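Local coordinates for heme-binding protein A (Haemophilus parasuis 29755, PDB 3TPA) that probably binds glutathione as a periplasmic solute-binding protein of the GbpA family, despite its heme-binding name, at residues A[286-289]-A[290-294]; A[299-302]-A[303-307]. The protein carries 1 engineered substitution. One frame throughout, in Å; residues are numbered along the deposited sequence.

How the contacts relate
Coming from the N terminus, the chain runs through strand 261-276 and then forms two helices in succession. Contact 1 is the first of them, helix 286-294; contact 2 lies on the second, helix 298-306. Each contact is one continuous stretch bonded to itself through helical turns, so neither closes a long loop, and the two stand in series without crossing or nesting. The centres of contact 1 and contact 2 are about 21 Å apart. Between the nearest atoms of contact 1 and contact 2 there is a gap of about 9 Å. Both helices pack on strand 478-491 of the six-stranded mixed sheet. Contact 1 also leans on helix 335-344, contact 2 on helix 368-381.

Contact 1: A[286-289]-A[290-294]; sequences VKVR and QALHH. Unlike the reference sequence in segment 290-294: Q290 (reference Arg).
V286 and Q290, a substituted residue that is Arg in the reference sequence, sit one helical turn apart, and their side chains run side by side in the same direction. V286 places CG2 anti to its own backbone N (CG1 is at chi1 58°), and this branch lies alongside the Q290 amide, with V286 CG2 3.8 Å from Q290 NE2. Q290 CG passes 3.1 Å from V286 O, the oxygen that also accepts Q290 N. The K287 side chain slants across Q290, K287 CG lying 4.1 Å from Q290 OE1, and carries its ammonium group onward to a salt bridge with E344.

One apolar pair spans the same interval: V288 CG1 approaches L292 CD1 at 4.3 Å, while V288 itself reaches Y347 and L292 reaches I479.

Among the charged groups, R289 bends at chi3 (-58°), which folds its guanidinium back toward the start of the helix and lays one face over V286 CA; NH1 and NH2 bond to the carbonyl oxygens of L283 and N475.

The backbone supplies four bonds in sequence. Q290 N meets V286 O at 2.9 Å, A291 N meets K287 O at 2.9 Å, and L292 N meets V288 O at 3.0 Å. H293 N to R289 O, also 3.0 Å, is the most bent, at 144°; the H293 ring reaches beyond this stretch, where ND1 hydrogen-bonds to S476 OG.

This i to i+4 pattern is that of a regular alpha-helix, here packed against helix 335-344 through K287, Q290, A291 and H294 and against strand 478-491 through L292 and H293, in a family 5 solute-binding protein.

Contact 2: A[299-302]-A[303-307]; sequences KAIV and DAVYQ
K299 sends CG anti to its backbone N, runs extended, and turns only at chi4 (-63°), which swings NZ back to the carboxylate of D303. A chi1 of -80° keeps D303 CG beside its own backbone N, close to K299 O, and a chi2 near -12° turns OD2 to the ammonium group. The two side chains slant across each other, and K299 NZ meets D303 OD2 at 2.7 Å, nearly along the C-O axis, in a hydrogen-bonded salt bridge. The same pair is joined by the backbone, D303 N to K299 O at 2.9 Å.

On the buried side, I301 and V305 lie side by side and touch through their CG2 methyls, 4.0 Å apart, against helix 368-381. Y306 brings its ring edge to V302 O, which lies in the ring plane, with Y306 CD2 3.8 Å from that oxygen. The Y306 side chain touches F481 and A482 of strand 478-491.

Chemically, the exposed ion pair adds a charged bond to the backbone one between the same two residues, joining adjacent turns twice. V302 O takes the Y306 N-H at 3.0 Å, while S364 O satisfies the Y306 hydroxyl, and together these bonds hold the tyrosine ring at both ends within its apolar packing.

Contact 1: A[286-289]-A[290-294]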
ATOM      1  N   VAL A 286      -6.135 -12.398  28.820  1.00 20.76           N
ATOM      2  CA  VAL A 286      -7.058 -11.812  27.844  1.00 20.25           C
ATOM      3  C   VAL A 286      -7.953 -10.729  28.453  1.00 22.80           C
ATOM      4  O   VAL A 286      -8.278  -9.734  27.801  1.00 19.43           O
ATOM      5  CB  VAL A 286      -7.926 -12.901  27.173  1.00 25.78           C
ATOM      6  CG1 VAL A 286      -8.708 -13.652  28.219  1.00 33.37           C
ATOM      7  CG2 VAL A 286      -8.873 -12.285  26.154  1.00 20.24           C
ATOM      8  N   LYS A 287      -8.379 -10.924  29.696  1.00 19.05           N
ATOM      9  CA  LYS A 287      -9.248  -9.943  30.323  1.00 20.11           C
ATOM     10  C   LYS A 287      -8.482  -8.647  30.556  1.00 21.37           C
ATOM     11  O   LYS A 287      -9.041  -7.568  30.447  1.00 17.43           O
ATOM     12  CB  LYS A 287      -9.856 -10.479  31.623  1.00 23.57           C
ATOM     13  CG  LYS A 287     -10.800 -11.697  31.414  1.00 19.50           C
ATOM     14  CD  LYS A 287     -11.514 -12.073  32.714  1.00 23.52           C
ATOM     15  CE  LYS A 287     -12.243 -13.419  32.623  1.00 16.55           C
ATOM     16  NZ  LYS A 287     -12.948 -13.713  33.922  1.00 16.91           N
ATOM     17  N   VAL A 288      -7.195  -8.752  30.867  1.00 15.27           N
ATOM     18  CA  VAL A 288      -6.398  -7.545  31.017  1.00 14.47           C
ATOM     19  C   VAL A 288      -6.322  -6.794  29.701  1.00 19.01           C
ATOM     20  O   VAL A 288      -6.480  -5.567  29.666  1.00 17.72           O
ATOM     21  CB  VAL A 288      -4.982  -7.832  31.548  1.00 17.65           C
ATOM     22  CG1 VAL A 288      -4.109  -6.590  31.414  1.00 18.50           C
ATOM     23  CG2 VAL A 288      -5.052  -8.278  33.000  1.00 16.35           C
ATOM     24  N   ARG A 289      -6.091  -7.522  28.611  1.00 14.49           N
ATOM     25  CA  ARG A 289      -6.016  -6.878  27.312  1.00 14.47           C
ATOM     26  C   ARG A 289      -7.353  -6.220  26.963  1.00 17.27           C
ATOM     27  O   ARG A 289      -7.384  -5.086  26.507  1.00 16.95           O
ATOM     28  CB  ARG A 289      -5.571  -7.859  26.230  1.00 17.60           C
ATOM     29  CG  ARG A 289      -4.174  -8.442  26.480  1.00 16.22           C
ATOM     30  CD  ARG A 289      -3.573  -9.039  25.223  1.00 13.06           C
ATOM     31  NE  ARG A 289      -4.378 -10.110  24.622  1.00 11.00           N
ATOM     32  CZ  ARG A 289      -4.193 -11.403  24.857  1.00 21.41           C
ATOM     33  NH1 ARG A 289      -3.253 -11.790  25.708  1.00 20.01           N
ATOM     34  NH2 ARG A 289      -4.962 -12.313  24.259  1.00 14.92           N
ATOM     35  N   GLN A 290      -8.453  -6.919  27.216  1.00 13.10           N
ATOM     36  CA  GLN A 290      -9.782  -6.348  26.999  1.00 10.07           C
ATOM     37  C   GLN A 290      -9.987  -5.082  27.830  1.00 19.66           C
ATOM     38  O   GLN A 290     -10.563  -4.104  27.346  1.00 19.58           O
ATOM     39  CB  GLN A 290     -10.867  -7.381  27.316  1.00 12.64           C
ATOM     40  CG  GLN A 290     -10.829  -8.588  26.387  1.00 20.11           C
ATOM     41  CD  GLN A 290     -11.764  -9.697  26.831  1.00 26.07           C
ATOM     42  OE1 GLN A 290     -12.069  -9.824  28.018  1.00 23.58           O
ATOM     43  NE2 GLN A 290     -12.228 -10.504  25.878  1.00 18.66           N
ATOM     44  N   ALA A 291      -9.487  -5.094  29.068  1.00 22.77           N
ATOM     45  CA  ALA A 291      -9.543  -3.910  29.930  1.00 20.85           C
ATOM     46  C   ALA A 291      -8.806  -2.696  29.330  1.00 18.07           C
ATOM     47  O   ALA A 291      -9.343  -1.576  29.287  1.00 18.63           O
ATOM     48  CB  ALA A 291      -8.996  -4.238  31.336  1.00 18.46           C
ATOM     49  N   LEU A 292      -7.574  -2.909  28.884  1.00 18.38           N
ATOM     50  CA  LEU A 292      -6.789  -1.838  28.260  1.00 18.61           C
ATOM     51  C   LEU A 292      -7.478  -1.308  27.021  1.00 18.41           C
ATOM     52  O   LEU A 292      -7.349  -0.135  26.678  1.00 17.43           O
ATOM     53  CB  LEU A 292      -5.405  -2.357  27.891  1.00 17.16           C
ATOM     54  CG  LEU A 292      -4.613  -2.782  29.118  1.00 15.21           C
ATOM     55  CD1 LEU A 292      -3.260  -3.313  28.726  1.00 11.21           C
ATOM     56  CD2 LEU A 292      -4.495  -1.602  30.112  1.00 14.32           C
ATOM     57  N   HIS A 293      -8.209  -2.195  26.349  1.00 17.15           N
ATOM     58  CA  HIS A 293      -8.964  -1.856  25.129  1.00 12.94           C
ATOM     59  C   HIS A 293     -10.133  -0.944  25.520  1.00 13.78           C
ATOM     60  O   HIS A 293     -10.345   0.100  24.911  1.00 19.43           O
ATOM     61  CB  HIS A 293      -9.435  -3.148  24.436  1.00 12.68           C
ATOM     62  CG  HIS A 293      -9.794  -2.973  22.996  1.00 15.39           C
ATOM     63  ND1 HIS A 293      -9.543  -3.948  22.036  1.00 11.86           N
ATOM     64  CD2 HIS A 293     -10.374  -1.942  22.340  1.00 10.42           C
ATOM     65  CE1 HIS A 293      -9.961  -3.515  20.864  1.00 13.18           C
ATOM     66  NE2 HIS A 293     -10.474  -2.296  21.018  1.00 12.63           N
ATOM     67  N   HIS A 294     -10.868  -1.322  26.564  1.00 15.20           N
ATOM     68  CA  HIS A 294     -11.937  -0.469  27.092  1.00 17.91           C
ATOM     69  C   HIS A 294     -11.425   0.886  27.557  1.00 17.02           C
ATOM     70  O   HIS A 294     -12.173   1.848  27.564  1.00 22.62           O
ATOM     71  CB  HIS A 294     -12.682  -1.138  28.265  1.00 15.59           C
ATOM     72  CG  HIS A 294     -13.733  -2.113  27.842  1.00 14.62           C
ATOM     73  ND1 HIS A 294     -14.886  -1.728  27.194  1.00 18.63           N
ATOM     74  CD2 HIS A 294     -13.810  -3.455  27.983  1.00 19.26           C
ATOM     75  CE1 HIS A 294     -15.625  -2.793  26.940  1.00 18.45           C
ATOM     76  NE2 HIS A 294     -15.002  -3.852  27.420  1.00 22.85           N
TER

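Contact 2: A[299-302]-A[303-307]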
ATOM      1  N   LYS A 299     -11.723   7.803  19.887  1.00 15.50           N
ATOM      2  CA  LYS A 299     -12.211   9.067  19.329  1.00 20.00           C
ATOM      3  C   LYS A 299     -11.314  10.242  19.743  1.00 16.81           C
ATOM      4  O   LYS A 299     -10.985  11.084  18.916  1.00 15.79           O
ATOM      5  CB  LYS A 299     -13.649   9.346  19.764  1.00 26.38           C
ATOM      6  CG  LYS A 299     -14.257  10.624  19.164  1.00 38.23           C
ATOM      7  CD  LYS A 299     -15.537  11.030  19.903  1.00 47.85           C
ATOM      8  CE  LYS A 299     -16.242  12.207  19.230  1.00 54.75           C
ATOM      9  NZ  LYS A 299     -15.432  13.458  19.206  1.00 57.97           N
ATOM     10  N   ALA A 300     -10.928  10.286  21.019  1.00 12.95           N
ATOM     11  CA  ALA A 300      -9.986  11.309  21.503  1.00 22.51           C
ATOM     12  C   ALA A 300      -8.664  11.256  20.731  1.00 23.24           C
ATOM     13  O   ALA A 300      -8.142  12.272  20.322  1.00 18.83           O
ATOM     14  CB  ALA A 300      -9.713  11.132  23.009  1.00 19.97           C
ATOM     15  N   ILE A 301      -8.126  10.054  20.550  1.00 17.16           N
ATOM     16  CA  ILE A 301      -6.856   9.886  19.842  1.00 14.80           C
ATOM     17  C   ILE A 301      -6.943  10.399  18.413  1.00 19.34           C
ATOM     18  O   ILE A 301      -6.139  11.219  17.982  1.00 19.95           O
ATOM     19  CB  ILE A 301      -6.414   8.405  19.831  1.00 12.69           C
ATOM     20  CG1 ILE A 301      -6.134   7.956  21.258  1.00 16.64           C
ATOM     21  CG2 ILE A 301      -5.178   8.199  18.954  1.00 10.85           C
ATOM     22  CD1 ILE A 301      -5.862   6.471  21.398  1.00 21.47           C
ATOM     23  N   VAL A 302      -7.935   9.918  17.684  1.00 16.55           N
ATOM     24  CA  VAL A 302      -8.098  10.314  16.294  1.00 19.07           C
ATOM     25  C   VAL A 302      -8.307  11.810  16.207  1.00 20.55           C
ATOM     26  O   VAL A 302      -7.704  12.473  15.377  1.00 22.47           O
ATOM     27  CB  VAL A 302      -9.296   9.591  15.642  1.00 20.73           C
ATOM     28  CG1 VAL A 302      -9.584  10.173  14.268  1.00 25.70           C
ATOM     29  CG2 VAL A 302      -9.020   8.098  15.550  1.00 15.86           C
ATOM     30  N   ASP A 303      -9.158  12.342  17.080  1.00 20.02           N
ATOM     31  CA  ASP A 303      -9.419  13.788  17.107  1.00 19.58           C
ATOM     32  C   ASP A 303      -8.167  14.608  17.370  1.00 24.88           C
ATOM     33  O   ASP A 303      -7.875  15.545  16.627  1.00 24.46           O
ATOM     34  CB  ASP A 303     -10.504  14.122  18.130  1.00 20.04           C
ATOM     35  CG  ASP A 303     -11.903  13.850  17.598  1.00 28.53           C
ATOM     36  OD1 ASP A 303     -12.033  13.619  16.377  1.00 31.05           O
ATOM     37  OD2 ASP A 303     -12.870  13.883  18.381  1.00 24.05           O
ATOM     38  N   ALA A 304      -7.430  14.260  18.425  1.00 19.12           N
ATOM     39  CA  ALA A 304      -6.198  14.975  18.767  1.00 21.29           C
ATOM     40  C   ALA A 304      -5.045  14.755  17.790  1.00 25.55           C
ATOM     41  O   ALA A 304      -4.322  15.691  17.446  1.00 27.01           O
ATOM     42  CB  ALA A 304      -5.750  14.598  20.163  1.00 22.11           C
ATOM     43  N   VAL A 305      -4.860  13.514  17.360  1.00 20.16           N
ATOM     44  CA  VAL A 305      -3.685  13.156  16.572  1.00 20.00           C
ATOM     45  C   VAL A 305      -3.792  13.452  15.066  1.00 21.83           C
ATOM     46  O   VAL A 305      -2.856  13.970  14.472  1.00 15.84           O
ATOM     47  CB  VAL A 305      -3.331  11.683  16.780  1.00 20.36           C
ATOM     48  CG1 VAL A 305      -2.232  11.241  15.806  1.00 25.71           C
ATOM     49  CG2 VAL A 305      -2.922  11.452  18.229  1.00 18.45           C
ATOM     50  N   TYR A 306      -4.926  13.118  14.451  1.00 20.94           N
ATOM     51  CA  TYR A 306      -5.029  13.192  12.987  1.00 19.37           C
ATOM     52  C   TYR A 306      -5.604  14.502  12.460  1.00 24.89           C
ATOM     53  O   TYR A 306      -5.661  14.718  11.253  1.00 25.72           O
ATOM     54  CB  TYR A 306      -5.817  12.004  12.426  1.00 18.61           C
ATOM     55  CG  TYR A 306      -5.139  10.668  12.666  1.00 18.80           C
ATOM     56  CD1 TYR A 306      -4.438  10.019  11.657  1.00 15.82           C
ATOM     57  CD2 TYR A 306      -5.219  10.053  13.907  1.00 17.41           C
ATOM     58  CE1 TYR A 306      -3.817   8.785  11.896  1.00 18.38           C
ATOM     59  CE2 TYR A 306      -4.612   8.851  14.153  1.00 10.95           C
ATOM     60  CZ  TYR A 306      -3.915   8.212  13.153  1.00 14.82           C
ATOM     61  OH  TYR A 306      -3.317   6.994  13.432  1.00 16.53           O
ATOM     62  N   GLN A 307      -6.037  15.358  13.374  1.00 26.93           N
ATOM     63  CA  GLN A 307      -6.565  16.669  13.015  0.53 26.85           C
ATOM     64  C   GLN A 307      -7.507  16.603  11.813  1.00 27.43           C
ATOM     65  O   GLN A 307      -7.410  17.429  10.884  1.00 26.64           O
ATOM     66  CB  GLN A 307      -5.412  17.628  12.735  0.53 28.89           C
ATOM     67  CG  GLN A 307      -4.477  17.796  13.921  0.53 34.30           C
ATOM     68  CD  GLN A 307      -3.378  18.800  13.655  0.53 34.29           C
ATOM     69  OE1 GLN A 307      -3.561  20.000  13.847  0.53 35.03           O
ATOM     70  NE2 GLN A 307      -2.226  18.313  13.211  0.53 31.18           N
TER